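Local coordinates for protein aminofutalosine deaminase (Helicobacter pylori, PDB 7LKK) that deaminates aminofutalosine in menaquinone biosynthesis and probably adenosine too, and is a metal-dependent amidohydrolase caught here with iron and a coformycin-type inhibitor, at residues Ser85-Lys88 / Asp92-Ser95; Ser102-Gly107 / Arg245-Ser250; Phe222-Glu227 / Arg304-Lys309; Glu282-Ile287 / Ala294-Cys299. All coordinates share one frame; numbering follows the deposited sequence.

Interaction 1. Residues Ser85-Lys88 / Asp92-Ser95; sequences SNNK and DYGS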
loop_
_atom_site.group_PDB
_atom_site.type_symbol
_atom_site.label_atom_id
_atom_site.label_comp_id
_atom_site.label_asym_id
_atom_site.label_seq_id
_atom_site.Cartn_x
_atom_site.Cartn_y
_atom_site.Cartn_z
ATOM N N SER A 85 -14.623 13.874 -5.324
ATOM C CA SER A 85 -13.679 14.009 -4.221
ATOM C C SER A 85 -14.331 13.920 -2.845
ATOM O O SER A 85 -13.614 13.743 -1.855
ATOM C CB SER A 85 -12.916 15.329 -4.345
ATOM O OG SER A 85 -12.033 15.305 -5.454
ATOM N N ASN A 86 -15.658 14.034 -2.754
ATOM C CA ASN A 86 -16.329 13.915 -1.464
ATOM C C ASN A 86 -16.313 12.493 -0.923
ATOM O O ASN A 86 -16.493 12.302 0.285
ATOM C CB ASN A 86 -17.780 14.388 -1.572
ATOM C CG ASN A 86 -17.940 15.868 -1.297
ATOM O OD1 ASN A 86 -17.134 16.472 -0.589
ATOM N ND2 ASN A 86 -18.993 16.461 -1.851
ATOM N N ASN A 87 -16.097 11.500 -1.781
ATOM C CA ASN A 87 -16.367 10.117 -1.417
ATOM C C ASN A 87 -15.395 9.595 -0.367
ATOM O O ASN A 87 -14.183 9.808 -0.450
ATOM C CB ASN A 87 -16.308 9.218 -2.649
ATOM C CG ASN A 87 -16.615 7.771 -2.319
ATOM O OD1 ASN A 87 -17.612 7.475 -1.664
ATOM N ND2 ASN A 87 -15.746 6.865 -2.751
ATOM N N LYS A 88 -15.949 8.898 0.628
ATOM C CA LYS A 88 -15.164 8.044 1.517
ATOM C C LYS A 88 -15.713 6.624 1.488
ATOM O O LYS A 88 -15.029 5.718 1.006
ATOM C CB LYS A 88 -15.146 8.609 2.939
ATOM C CG LYS A 88 -14.685 10.053 3.030
ATOM C CD LYS A 88 -13.273 10.148 3.580
ATOM C CE LYS A 88 -12.882 11.592 3.841
ATOM N NZ LYS A 88 -13.084 12.443 2.639
ATOM N N ASP A 92 -19.643 0.894 -2.732
ATOM C CA ASP A 92 -19.236 -0.441 -2.320
ATOM C C ASP A 92 -17.959 -0.868 -3.036
ATOM O O ASP A 92 -17.727 -0.523 -4.197
ATOM C CB ASP A 92 -20.340 -1.458 -2.606
ATOM C CG ASP A 92 -21.576 -1.242 -1.752
ATOM O OD1 ASP A 92 -21.504 -0.483 -0.762
ATOM O OD2 ASP A 92 -22.622 -1.838 -2.075
ATOM N N TYR A 93 -17.131 -1.630 -2.329
ATOM C CA TYR A 93 -15.913 -2.197 -2.885
ATOM C C TYR A 93 -15.959 -3.716 -2.773
ATOM O O TYR A 93 -16.781 -4.283 -2.048
ATOM C CB TYR A 93 -14.666 -1.648 -2.175
ATOM C CG TYR A 93 -14.475 -0.157 -2.356
ATOM C CD1 TYR A 93 -14.596 0.431 -3.609
ATOM C CD2 TYR A 93 -14.186 0.662 -1.273
ATOM C CE1 TYR A 93 -14.427 1.794 -3.781
ATOM C CE2 TYR A 93 -14.013 2.025 -1.434
ATOM C CZ TYR A 93 -14.134 2.584 -2.691
ATOM O OH TYR A 93 -13.964 3.939 -2.855
ATOM N N GLY A 94 -15.070 -4.375 -3.510
ATOM C CA GLY A 94 -14.998 -5.823 -3.538
ATOM C C GLY A 94 -15.483 -6.445 -4.826
ATOM O O GLY A 94 -15.240 -7.639 -5.051
ATOM N N SER A 95 -16.164 -5.678 -5.672
ATOM C CA SER A 95 -16.588 -6.123 -6.990
ATOM C C SER A 95 -16.846 -4.882 -7.828
ATOM O O SER A 95 -17.187 -3.823 -7.294
ATOM C CB SER A 95 -17.841 -7.005 -6.922
ATOM O OG SER A 95 -18.955 -6.267 -6.454
#

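Interaction 2. Residues Ser102-Gly107 / Arg245-Ser250; sequences SVLNNG and RFLKES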
loop_
_atom_site.group_PDB
_atom_site.type_symbol
_atom_site.label_atom_id
_atom_site.label_comp_id
_atom_site.label_asym_id
_atom_site.label_seq_id
_atom_site.Cartn_x
_atom_site.Cartn_y
_atom_site.Cartn_z
ATOM N N SER A 102 -23.601 0.751 -6.776
ATOM C CA SER A 102 -23.682 1.694 -5.665
ATOM C C SER A 102 -23.489 3.131 -6.132
ATOM O O SER A 102 -24.104 4.048 -5.575
ATOM C CB SER A 102 -22.659 1.336 -4.583
ATOM O OG SER A 102 -21.342 1.678 -4.981
ATOM N N VAL A 103 -22.643 3.349 -7.142
ATOM C CA VAL A 103 -22.466 4.695 -7.684
ATOM C C VAL A 103 -23.773 5.187 -8.295
ATOM O O VAL A 103 -24.205 6.322 -8.059
ATOM C CB VAL A 103 -21.322 4.716 -8.713
ATOM C CG1 VAL A 103 -21.282 6.053 -9.442
ATOM C CG2 VAL A 103 -19.986 4.432 -8.037
ATOM N N LEU A 104 -24.430 4.329 -9.076
ATOM C CA LEU A 104 -25.685 4.715 -9.708
ATOM C C LEU A 104 -26.786 4.911 -8.672
ATOM O O LEU A 104 -27.547 5.884 -8.745
ATOM C CB LEU A 104 -26.085 3.668 -10.745
ATOM C CG LEU A 104 -25.185 3.596 -11.980
ATOM C CD1 LEU A 104 -25.022 2.161 -12.440
ATOM C CD2 LEU A 104 -25.735 4.461 -13.100
ATOM N N ASN A 105 -26.884 4.001 -7.697
ATOM C CA ASN A 105 -27.880 4.141 -6.641
ATOM C C ASN A 105 -27.637 5.370 -5.776
ATOM O O ASN A 105 -28.572 5.852 -5.126
ATOM C CB ASN A 105 -27.900 2.884 -5.767
ATOM C CG ASN A 105 -28.474 1.682 -6.490
ATOM O OD1 ASN A 105 -29.213 1.825 -7.463
ATOM N ND2 ASN A 105 -28.140 0.486 -6.014
ATOM N N ASN A 106 -26.405 5.885 -5.750
ATOM C CA ASN A 106 -26.126 7.115 -5.015
ATOM C C ASN A 106 -26.862 8.306 -5.614
ATOM O O ASN A 106 -27.171 9.267 -4.900
ATOM C CB ASN A 106 -24.618 7.374 -4.989
ATOM C CG ASN A 106 -24.260 8.675 -4.299
ATOM O OD1 ASN A 106 -24.128 9.718 -4.943
ATOM N ND2 ASN A 106 -24.094 8.621 -2.982
ATOM N N GLY A 107 -27.146 8.266 -6.914
ATOM C CA GLY A 107 -27.948 9.299 -7.549
ATOM C C GLY A 107 -27.333 10.679 -7.536
ATOM O O GLY A 107 -28.064 11.674 -7.473
ATOM N N ARG A 245 -32.458 -1.990 -15.239
ATOM C CA ARG A 245 -32.433 -1.762 -13.797
ATOM C C ARG A 245 -31.987 -0.344 -13.455
ATOM O O ARG A 245 -32.611 0.329 -12.625
ATOM C CB ARG A 245 -31.518 -2.796 -13.138
ATOM C CG ARG A 245 -31.152 -2.517 -11.701
ATOM C CD ARG A 245 -30.270 -3.622 -11.142
ATOM N NE ARG A 245 -30.997 -4.874 -10.958
ATOM C CZ ARG A 245 -31.189 -5.459 -9.781
ATOM N NH1 ARG A 245 -30.708 -4.907 -8.674
ATOM N NH2 ARG A 245 -31.861 -6.600 -9.711
ATOM N N PHE A 246 -30.912 0.132 -14.081
ATOM C CA PHE A 246 -30.300 1.392 -13.676
ATOM C C PHE A 246 -30.644 2.567 -14.579
ATOM O O PHE A 246 -30.717 3.701 -14.096
ATOM C CB PHE A 246 -28.775 1.248 -13.619
ATOM C CG PHE A 246 -28.294 0.375 -12.499
ATOM C CD1 PHE A 246 -28.179 0.875 -11.214
ATOM C CD2 PHE A 246 -27.957 -0.946 -12.731
ATOM C CE1 PHE A 246 -27.743 0.072 -10.180
ATOM C CE2 PHE A 246 -27.513 -1.751 -11.705
ATOM C CZ PHE A 246 -27.410 -1.243 -10.426
ATOM N N LEU A 247 -30.846 2.335 -15.874
ATOM C CA LEU A 247 -31.026 3.422 -16.822
ATOM C C LEU A 247 -32.431 3.510 -17.400
ATOM O O LEU A 247 -32.723 4.479 -18.112
ATOM C CB LEU A 247 -30.015 3.292 -17.970
ATOM C CG LEU A 247 -28.558 3.162 -17.522
ATOM C CD1 LEU A 247 -27.636 2.960 -18.714
ATOM C CD2 LEU A 247 -28.138 4.382 -16.715
ATOM N N LYS A 248 -33.302 2.542 -17.109
ATOM C CA LYS A 248 -34.646 2.488 -17.686
ATOM C C LYS A 248 -34.584 2.517 -19.213
ATOM O O LYS A 248 -35.317 3.252 -19.878
ATOM C CB LYS A 248 -35.526 3.620 -17.146
ATOM N N GLU A 249 -33.681 1.712 -19.766
ATOM C CA GLU A 249 -33.489 1.593 -21.204
ATOM C C GLU A 249 -33.715 0.148 -21.625
ATOM O O GLU A 249 -33.287 -0.783 -20.936
ATOM C CB GLU A 249 -32.082 2.052 -21.623
ATOM C CG GLU A 249 -31.839 3.549 -21.475
ATOM C CD GLU A 249 -30.392 3.943 -21.731
ATOM O OE1 GLU A 249 -29.579 3.060 -22.077
ATOM O OE2 GLU A 249 -30.066 5.141 -21.588
ATOM N N SER A 250 -34.392 -0.036 -22.759
ATOM C CA SER A 250 -34.690 -1.373 -23.273
ATOM C C SER A 250 -33.549 -1.816 -24.185
ATOM O O SER A 250 -33.638 -1.791 -25.414
ATOM C CB SER A 250 -36.031 -1.383 -23.996
ATOM O OG SER A 250 -37.070 -0.923 -23.147
HETATM O O HOH W 1 -29.064 -2.371 -7.136
#

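Interaction 3. Residues Phe222-Glu227 / Arg304-Lys309; sequences FLESLE and RLLSGK. With MCF ((8R)-3-(5-S-methyl-5-thio-beta-D-ribofuranosyl)-3,6,7,8-tetrahydroimidazo[4,5-d][1,3]diazepin-8-ol), chain J; EDO (1,2-ethanediol), chain I.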
loop_
_atom_site.group_PDB
_atom_site.type_symbol
_atom_site.label_atom_id
_atom_site.label_comp_id
_atom_site.label_asym_id
_atom_site.label_seq_id
_atom_site.Cartn_x
_atom_site.Cartn_y
_atom_site.Cartn_z
ATOM N N PHE A 222 -11.433 0.964 -20.401
ATOM C CA PHE A 222 -11.455 -0.206 -21.272
ATOM C C PHE A 222 -11.222 -1.471 -20.461
ATOM O O PHE A 222 -10.194 -1.594 -19.789
ATOM C CB PHE A 222 -10.401 -0.081 -22.377
ATOM C CG PHE A 222 -10.512 -1.137 -23.433
ATOM C CD1 PHE A 222 -11.675 -1.271 -24.174
ATOM C CD2 PHE A 222 -9.459 -2.003 -23.681
ATOM C CE1 PHE A 222 -11.785 -2.247 -25.142
ATOM C CE2 PHE A 222 -9.564 -2.980 -24.650
ATOM C CZ PHE A 222 -10.728 -3.102 -25.381
ATOM N N LEU A 223 -12.175 -2.402 -20.543
ATOM C CA LEU A 223 -12.062 -3.757 -19.994
ATOM C C LEU A 223 -11.521 -3.739 -18.563
ATOM O O LEU A 223 -10.494 -4.339 -18.233
ATOM C CB LEU A 223 -11.217 -4.641 -20.917
ATOM C CG LEU A 223 -11.811 -4.788 -22.329
ATOM C CD1 LEU A 223 -11.088 -5.846 -23.149
ATOM C CD2 LEU A 223 -13.299 -5.098 -22.263
ATOM N N GLU A 224 -12.252 -3.026 -17.712
ATOM C CA GLU A 224 -11.914 -2.845 -16.309
ATOM C C GLU A 224 -12.419 -3.977 -15.421
ATOM O O GLU A 224 -11.981 -4.089 -14.272
ATOM C CB GLU A 224 -12.483 -1.504 -15.830
ATOM C CG GLU A 224 -12.068 -1.069 -14.442
ATOM C CD GLU A 224 -12.671 0.265 -14.064
ATOM O OE1 GLU A 224 -13.455 0.815 -14.869
ATOM O OE2 GLU A 224 -12.358 0.768 -12.969
ATOM N N SER A 225 -13.311 -4.828 -15.924
ATOM C CA SER A 225 -13.914 -5.854 -15.089
ATOM C C SER A 225 -14.204 -7.090 -15.923
ATOM O O SER A 225 -14.263 -7.038 -17.154
ATOM C CB SER A 225 -15.204 -5.356 -14.431
ATOM O OG SER A 225 -16.194 -5.068 -15.406
ATOM N N LEU A 226 -14.381 -8.214 -15.223
ATOM C CA LEU A 226 -14.867 -9.422 -15.877
ATOM C C LEU A 226 -16.289 -9.230 -16.388
ATOM O O LEU A 226 -16.655 -9.766 -17.440
ATOM C CB LEU A 226 -14.797 -10.604 -14.910
ATOM C CG LEU A 226 -15.326 -11.947 -15.420
ATOM C CD1 LEU A 226 -14.650 -12.339 -16.726
ATOM C CD2 LEU A 226 -15.148 -13.034 -14.367
ATOM N N GLU A 227 -17.105 -8.472 -15.650
ATOM C CA GLU A 227 -18.477 -8.218 -16.080
ATOM C C GLU A 227 -18.507 -7.515 -17.431
ATOM O O GLU A 227 -19.303 -7.872 -18.308
ATOM C CB GLU A 227 -19.212 -7.390 -15.025
ATOM C CG GLU A 227 -19.406 -8.103 -13.690
ATOM C CD GLU A 227 -18.325 -7.769 -12.677
ATOM O OE1 GLU A 227 -17.161 -7.579 -13.086
ATOM O OE2 GLU A 227 -18.640 -7.696 -11.470
ATOM N N ARG A 304 -7.763 -2.797 -7.458
ATOM C CA ARG A 304 -7.901 -3.716 -6.331
ATOM C C ARG A 304 -9.261 -3.575 -5.659
ATOM O O ARG A 304 -9.842 -4.569 -5.208
ATOM C CB ARG A 304 -6.786 -3.480 -5.315
ATOM C CG ARG A 304 -6.751 -4.498 -4.179
ATOM C CD ARG A 304 -6.481 -5.896 -4.709
ATOM N NE ARG A 304 -6.587 -6.919 -3.673
ATOM C CZ ARG A 304 -7.602 -7.770 -3.563
ATOM N NH1 ARG A 304 -8.607 -7.721 -4.426
ATOM N NH2 ARG A 304 -7.610 -8.671 -2.591
ATOM N N LEU A 305 -9.778 -2.350 -5.572
ATOM C CA LEU A 305 -11.039 -2.127 -4.874
ATOM C C LEU A 305 -12.243 -2.560 -5.699
ATOM O O LEU A 305 -13.282 -2.913 -5.129
ATOM C CB LEU A 305 -11.184 -0.653 -4.496
ATOM C CG LEU A 305 -10.199 -0.077 -3.479
ATOM C CD1 LEU A 305 -10.578 1.361 -3.152
ATOM C CD2 LEU A 305 -10.154 -0.926 -2.218
ATOM N N LEU A 306 -12.131 -2.539 -7.027
ATOM C CA LEU A 306 -13.277 -2.844 -7.875
ATOM C C LEU A 306 -13.233 -4.301 -8.323
ATOM O O LEU A 306 -13.700 -5.188 -7.603
ATOM C CB LEU A 306 -13.317 -1.904 -9.084
ATOM C CG LEU A 306 -14.146 -0.622 -8.937
ATOM C CD1 LEU A 306 -13.819 0.111 -7.642
ATOM C CD2 LEU A 306 -13.951 0.296 -10.139
ATOM N N SER A 307 -12.650 -4.562 -9.494
ATOM C CA SER A 307 -12.596 -5.931 -9.997
ATOM C C SER A 307 -11.727 -6.823 -9.121
ATOM O O SER A 307 -11.957 -8.036 -9.050
ATOM C CB SER A 307 -12.072 -5.947 -11.430
ATOM O OG SER A 307 -10.662 -5.823 -11.446
ATOM N N GLY A 308 -10.729 -6.251 -8.454
ATOM C CA GLY A 308 -9.796 -7.028 -7.669
ATOM C C GLY A 308 -8.663 -7.656 -8.450
ATOM O O GLY A 308 -7.882 -8.416 -7.867
ATOM N N LYS A 309 -8.552 -7.380 -9.748
ATOM C CA LYS A 309 -7.500 -7.938 -10.590
ATOM C C LYS A 309 -6.556 -6.826 -11.024
ATOM O O LYS A 309 -7.004 -5.759 -11.454
ATOM C CB LYS A 309 -8.084 -8.643 -11.817
ATOM C CG LYS A 309 -7.047 -8.966 -12.888
ATOM C CD LYS A 309 -7.694 -9.422 -14.184
ATOM C CE LYS A 309 -6.723 -10.207 -15.054
ATOM N NZ LYS A 309 -5.332 -10.199 -14.510
HETATM O O8 MCF J . -12.490 5.051 -13.680
HETATM C C8 MCF J . -13.098 4.851 -12.430
HETATM C C7 MCF J . -13.761 3.482 -12.310
HETATM N N6 MCF J . -14.265 3.042 -13.588
HETATM C C5 MCF J . -15.088 3.934 -14.374
HETATM N N4 MCF J . -15.468 5.294 -14.010
HETATM C C10 MCF J . -15.219 6.156 -12.827
HETATM C C9 MCF J . -14.083 5.980 -12.060
HETATM N N1 MCF J . -14.114 6.879 -11.087
HETATM C C2 MCF J . -15.207 7.629 -11.212
HETATM N N3 MCF J . -15.873 7.189 -12.283
HETATM C C1S MCF J . -17.170 7.783 -12.734
HETATM C C2S MCF J . -17.273 7.975 -14.265
HETATM O O2S MCF J . -16.694 9.151 -14.642
HETATM O O4S MCF J . -18.134 6.988 -12.455
HETATM C C4S MCF J . -19.305 7.313 -13.527
HETATM C C3S MCF J . -18.781 8.029 -14.480
HETATM O O3S MCF J . -19.262 9.452 -14.358
HETATM C C5S MCF J . -19.854 6.010 -14.081
HETATM S S5S MCF J . -21.602 6.225 -14.522
HETATM C C6S MCF J . -22.091 4.914 -15.680
HETATM C C1 EDO I . -11.066 -11.288 -8.079
HETATM O O1 EDO I . -11.453 -10.459 -6.976
HETATM C C2 EDO I . -10.946 -12.739 -7.627
HETATM O O2 EDO I . -12.251 -13.306 -7.450
HETATM O O HOH W 2 -11.314 -2.851 -11.767
#

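Interaction 4. Residues Glu282-Ile287 / Ala294-Cys299; sequences EALKRI and AFLITC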
loop_
_atom_site.group_PDB
_atom_site.type_symbol
_atom_site.label_atom_id
_atom_site.label_comp_id
_atom_site.label_asym_id
_atom_site.label_seq_id
_atom_site.Cartn_x
_atom_site.Cartn_y
_atom_site.Cartn_z
ATOM N N GLU A 282 -4.243 -10.248 -27.557
ATOM C CA GLU A 282 -4.707 -9.828 -28.875
ATOM C C GLU A 282 -5.359 -8.452 -28.815
ATOM O O GLU A 282 -5.142 -7.614 -29.700
ATOM C CB GLU A 282 -5.682 -10.856 -29.448
ATOM C CG GLU A 282 -6.175 -10.511 -30.848
ATOM C CD GLU A 282 -7.453 -11.237 -31.220
ATOM O OE1 GLU A 282 -7.665 -12.365 -30.728
ATOM O OE2 GLU A 282 -8.247 -10.676 -32.006
ATOM N N ALA A 283 -6.151 -8.194 -27.771
ATOM C CA ALA A 283 -6.804 -6.896 -27.643
ATOM C C ALA A 283 -5.785 -5.780 -27.446
ATOM O O ALA A 283 -5.900 -4.710 -28.056
ATOM C CB ALA A 283 -7.800 -6.924 -26.484
ATOM N N LEU A 284 -4.777 -6.010 -26.601
ATOM C CA LEU A 284 -3.737 -5.005 -26.408
ATOM C C LEU A 284 -2.949 -4.776 -27.692
ATOM O O LEU A 284 -2.596 -3.637 -28.021
ATOM C CB LEU A 284 -2.806 -5.425 -25.271
ATOM C CG LEU A 284 -3.375 -5.376 -23.852
ATOM C CD1 LEU A 284 -2.293 -5.722 -22.835
ATOM C CD2 LEU A 284 -3.974 -4.011 -23.557
ATOM N N LYS A 285 -2.660 -5.851 -28.429
ATOM C CA LYS A 285 -1.978 -5.702 -29.711
ATOM C C LYS A 285 -2.859 -4.976 -30.720
ATOM O O LYS A 285 -2.363 -4.181 -31.527
ATOM C CB LYS A 285 -1.565 -7.073 -30.244
ATOM C CG LYS A 285 -0.385 -7.692 -29.512
ATOM C CD LYS A 285 0.015 -9.012 -30.148
ATOM C CE LYS A 285 1.157 -8.819 -31.131
ATOM N NZ LYS A 285 2.108 -7.772 -30.661
ATOM N N ARG A 286 -4.168 -5.237 -30.684
ATOM C CA ARG A 286 -5.096 -4.516 -31.549
ATOM C C ARG A 286 -5.107 -3.031 -31.216
ATOM O O ARG A 286 -5.134 -2.185 -32.117
ATOM C CB ARG A 286 -6.500 -5.105 -31.415
ATOM C CG ARG A 286 -7.512 -4.536 -32.398
ATOM C CD ARG A 286 -7.426 -5.240 -33.741
ATOM N NE ARG A 286 -8.587 -4.962 -34.584
ATOM C CZ ARG A 286 -8.908 -5.667 -35.663
ATOM N NH1 ARG A 286 -8.157 -6.696 -36.031
ATOM N NH2 ARG A 286 -9.979 -5.346 -36.377
ATOM N N ILE A 287 -5.096 -2.698 -29.924
ATOM C CA ILE A 287 -5.030 -1.300 -29.507
ATOM C C ILE A 287 -3.776 -0.645 -30.070
ATOM O O ILE A 287 -3.825 0.455 -30.635
ATOM C CB ILE A 287 -5.070 -1.200 -27.971
ATOM C CG1 ILE A 287 -6.463 -1.531 -27.434
ATOM C CG2 ILE A 287 -4.654 0.180 -27.513
ATOM C CD1 ILE A 287 -6.512 -1.668 -25.926
ATOM N N ALA A 294 -1.668 5.012 -28.816
ATOM C CA ALA A 294 -2.385 4.641 -27.606
ATOM C C ALA A 294 -1.491 4.770 -26.377
ATOM O O ALA A 294 -0.268 4.629 -26.456
ATOM C CB ALA A 294 -2.914 3.212 -27.714
ATOM N N PHE A 295 -2.121 5.025 -25.233
ATOM C CA PHE A 295 -1.412 5.193 -23.966
ATOM C C PHE A 295 -2.180 4.457 -22.876
ATOM O O PHE A 295 -3.272 4.884 -22.486
ATOM C CB PHE A 295 -1.255 6.673 -23.617
ATOM C CG PHE A 295 -0.344 7.419 -24.548
ATOM C CD1 PHE A 295 1.020 7.463 -24.315
ATOM C CD2 PHE A 295 -0.850 8.070 -25.663
ATOM C CE1 PHE A 295 1.863 8.149 -25.172
ATOM C CE2 PHE A 295 -0.013 8.752 -26.526
ATOM C CZ PHE A 295 1.345 8.794 -26.279
ATOM N N LEU A 296 -1.610 3.364 -22.378
ATOM C CA LEU A 296 -2.239 2.602 -21.308
ATOM C C LEU A 296 -2.044 3.311 -19.972
ATOM O O LEU A 296 -0.923 3.679 -19.612
ATOM C CB LEU A 296 -1.661 1.191 -21.242
ATOM C CG LEU A 296 -1.871 0.302 -22.468
ATOM C CD1 LEU A 296 -1.506 -1.136 -22.142
ATOM C CD2 LEU A 296 -3.306 0.393 -22.966
ATOM N N ILE A 297 -3.140 3.500 -19.243
ATOM C CA ILE A 297 -3.122 4.100 -17.913
ATOM C C ILE A 297 -3.546 3.034 -16.915
ATOM O O ILE A 297 -4.558 2.352 -17.119
ATOM C CB ILE A 297 -4.044 5.329 -17.831
ATOM C CG1 ILE A 297 -3.869 6.227 -19.062
ATOM C CG2 ILE A 297 -3.782 6.101 -16.543
ATOM C CD1 ILE A 297 -2.509 6.880 -19.169
ATOM N N THR A 298 -2.777 2.884 -15.843
ATOM C CA THR A 298 -3.057 1.877 -14.830
ATOM C C THR A 298 -3.316 2.542 -13.483
ATOM O O THR A 298 -2.632 3.499 -13.105
ATOM C CB THR A 298 -1.910 0.857 -14.730
ATOM O OG1 THR A 298 -2.293 -0.213 -13.859
ATOM C CG2 THR A 298 -0.622 1.506 -14.226
ATOM N N CYS A 299 -4.325 2.044 -12.772
ATOM C CA CYS A 299 -4.731 2.580 -11.473
ATOM C C CYS A 299 -4.753 1.429 -10.480
ATOM O O CYS A 299 -5.790 0.772 -10.296
ATOM C CB CYS A 299 -6.090 3.272 -11.563
ATOM S SG CYS A 299 -6.212 4.531 -12.868
#

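Interaction 1. Residues Ser85-Lys88 / Asp92-Ser95
Asn87 and Tyr93 reach for each other from opposite directions across a turn of loop and meet only at their polar ends, ND2 of Asn87 lying 3.4 Å from OH of Tyr93. The amide and the phenol ring are turned 69° apart. Asn87 holds CG anti to its own nitrogen (chi1 -179°), which carries the amide toward the 92-95 segment, and the long Tyr93 side chain spans most of the remaining gap: even the nearest alpha carbons, CA of Lys88 and CA of Asp92, stay 10.2 Å apart.

The better-defined polar partners lie outside the two segments. Asn87 ND2 donates to the carbonyl of Leu330, its OD1 accepts from the backbone nitrogen of Ser90 inside the same loop, and Tyr93 OH makes a weak bond with the carbonyl of Ser331. Both amide branches are therefore engaged, which should fix the rotation of the group. All this belongs to the long loop that leaves strand 69-80 of the amidohydrolase barrel and leads into helix 96-106, where Ser95 is the N-cap, its OG accepting from Gly98 N.

Little surface is shared, 65 Å² over both sides. At the subunit interface, the carbonyl of Tyr93 accepts a hydrogen bond from Gln400 of the second subunit, and Lys88 packs on Asn393 of that subunit.

Interaction 2. Residues Ser102-Gly107 / Arg245-Ser250
Leu104 meets the ring of Phe246 where helix 96-106 passes the end of helix 242-247, the two alpha carbons 6.9 Å apart. Starting at CB, the leucine already touches the ring rim, 3.5 Å from CD1 of Phe246. CG stands a little further from the same ring atom. Beyond it the chain forks. Branch CD1 lies over one face of the ring, 4.0 Å from the centroid of Phe246 and 26° off the normal, a CH-pi contact displaced toward the rim. Branch CD2 turns to the neighbouring residue and comes within 4.3 Å of Leu247 CD2. The leucine and phenylalanine side chains cross at about a right angle, and the opposite face of the ring carries CG of Arg245, so the phenyl is held between aliphatic groups.

Asn105 approaches the same ring obliquely, its OD1 3.6 Å from CE1 of Phe246, with amide and ring planes 31° apart. Its other branch, ND2, donates to a water at 3.2 Å, and that water also takes a weak bond from Arg245 NH1 in the plane of the guanidinium.

Direct hydrogen bonds between the segments are absent and 180 Å² is buried, so the junction of these two helices near the protein surface rests on dispersion and apolar burial, supplemented by one water bridge whose Arg245 leg is weak.

Interaction 3. Residues Phe222-Glu227 / Arg304-Lys309
Glu224 and Leu306 point their side-chain ends at a common target, the seven-membered ring of the bound methylthio-coformycin. Glu224 has CG anti to its own nitrogen (chi1 -172°) and continues extended, so that the carboxylate is delivered to the inhibitor. OE1 of Glu224 accepts from N6 of the inhibitor at 2.7 Å, with an N-H...O angle of 163°. The other oxygen of Glu224, OE2, also lies close to the inhibitor, 3.1 Å from its C7. CD2 of Leu306 comes up against that oxygen, 3.3 Å from Glu224 OE2, and stands 3.9 Å from C7 of the inhibitor, so the methyl group abuts both carboxylate and ligand.

Such a carboxylate just beyond a metal-binding histidine, here His221, at the C-terminal end of a barrel strand fits the adenosine-deaminase type of amidohydrolase pocket. The same inhibitor is also hydrogen-bonded to Glu158, Asn138 and His275, while Phe96 and Trp99 of helix 96-106 pack on Leu306.

Behind the carboxylate the backbones come together. Ser307 directs CB at the carbonyl of Glu224, 3.4 Å from O, and a water bridges the segments, donating to Glu224 O at 2.9 Å and accepting from Ser307 N at 3.1 Å. The hydroxyl of Ser307 is bent back on its own chain in an ST turn, where OG takes the N-H of Lys309 at 165°. Ser225 caps helix 226-234, its OG accepting from Glu228 N.

Interaction 4. Residues Glu282-Ile287 / Ala294-Cys299
Leu284 is the first residue of 282-287 to touch the strand: its CD2 lies 4.0 Å from CD1 of Leu296, methyl against methyl. Both leucines place CG anti to the carbonyl carbon (chi1 -71° and -63°), and their side chains cross obliquely. CB of Leu284 points past the strand, but the end of the side chain comes nearer and bridges the 9.3 Å between Leu284 CA and Leu296 CA.

Further along, Arg286 belongs to another side of the helix and makes a salt bridge with Asp264. The backbone N of Arg286 donates to Glu282 O at 2.8 Å, as Ile287 N does to Ala283 O.

Ile287, one turn after Leu284, turns CB toward the strand and makes the nearer approach. Its CG2 branch, anti to the backbone nitrogen, comes 3.5 Å from CB of Ala294. Ile287 CA and Ala294 CA are 6.8 Å apart, against the wider spacing at Leu284, so the helix and strand converge toward the turn that joins them. At this closer end the partner is only the methyl of Ala294. The side-chain contacts are between aliphatic carbons, with 153 Å² buried.

The helix follows strand 269-275 and precedes strand 294-298 in one beta-alpha-beta unit of the barrel. Phe273 of the first strand touches both Ile287 and Leu296, Ile263 of helix 259-264 packs beside Ile287, and strand 294-298 runs parallel between 269-275 and 323-325.

Overall arrangement
Interaction 3 holds the residues that hydrogen-bond to and pack on the inhibitor's diazepine ring; interaction 2 also approaches the ligand, its Leu104 side chain coming within about 4 Å of the inhibitor. The centres of interaction 1 and interaction 3 are 14 Å apart, and the two are joined through Gly94 N and Leu305 O, 2.8 Å apart in a probable hydrogen bond, and through packing of Tyr93 on Leu306. Another probable hydrogen bond, Asp92 N to Ser102 OG at 2.9 Å, ties interaction 1 to interaction 2. Interaction 4 meets interaction 3 where Ile287 of helix 281-291 packs on Phe222 of strand 218-222, Phe222 CE2 lying 3.6 Å from Ile287 CD1. The Leu296 side chain remains about 13 Å from the bound iron ion.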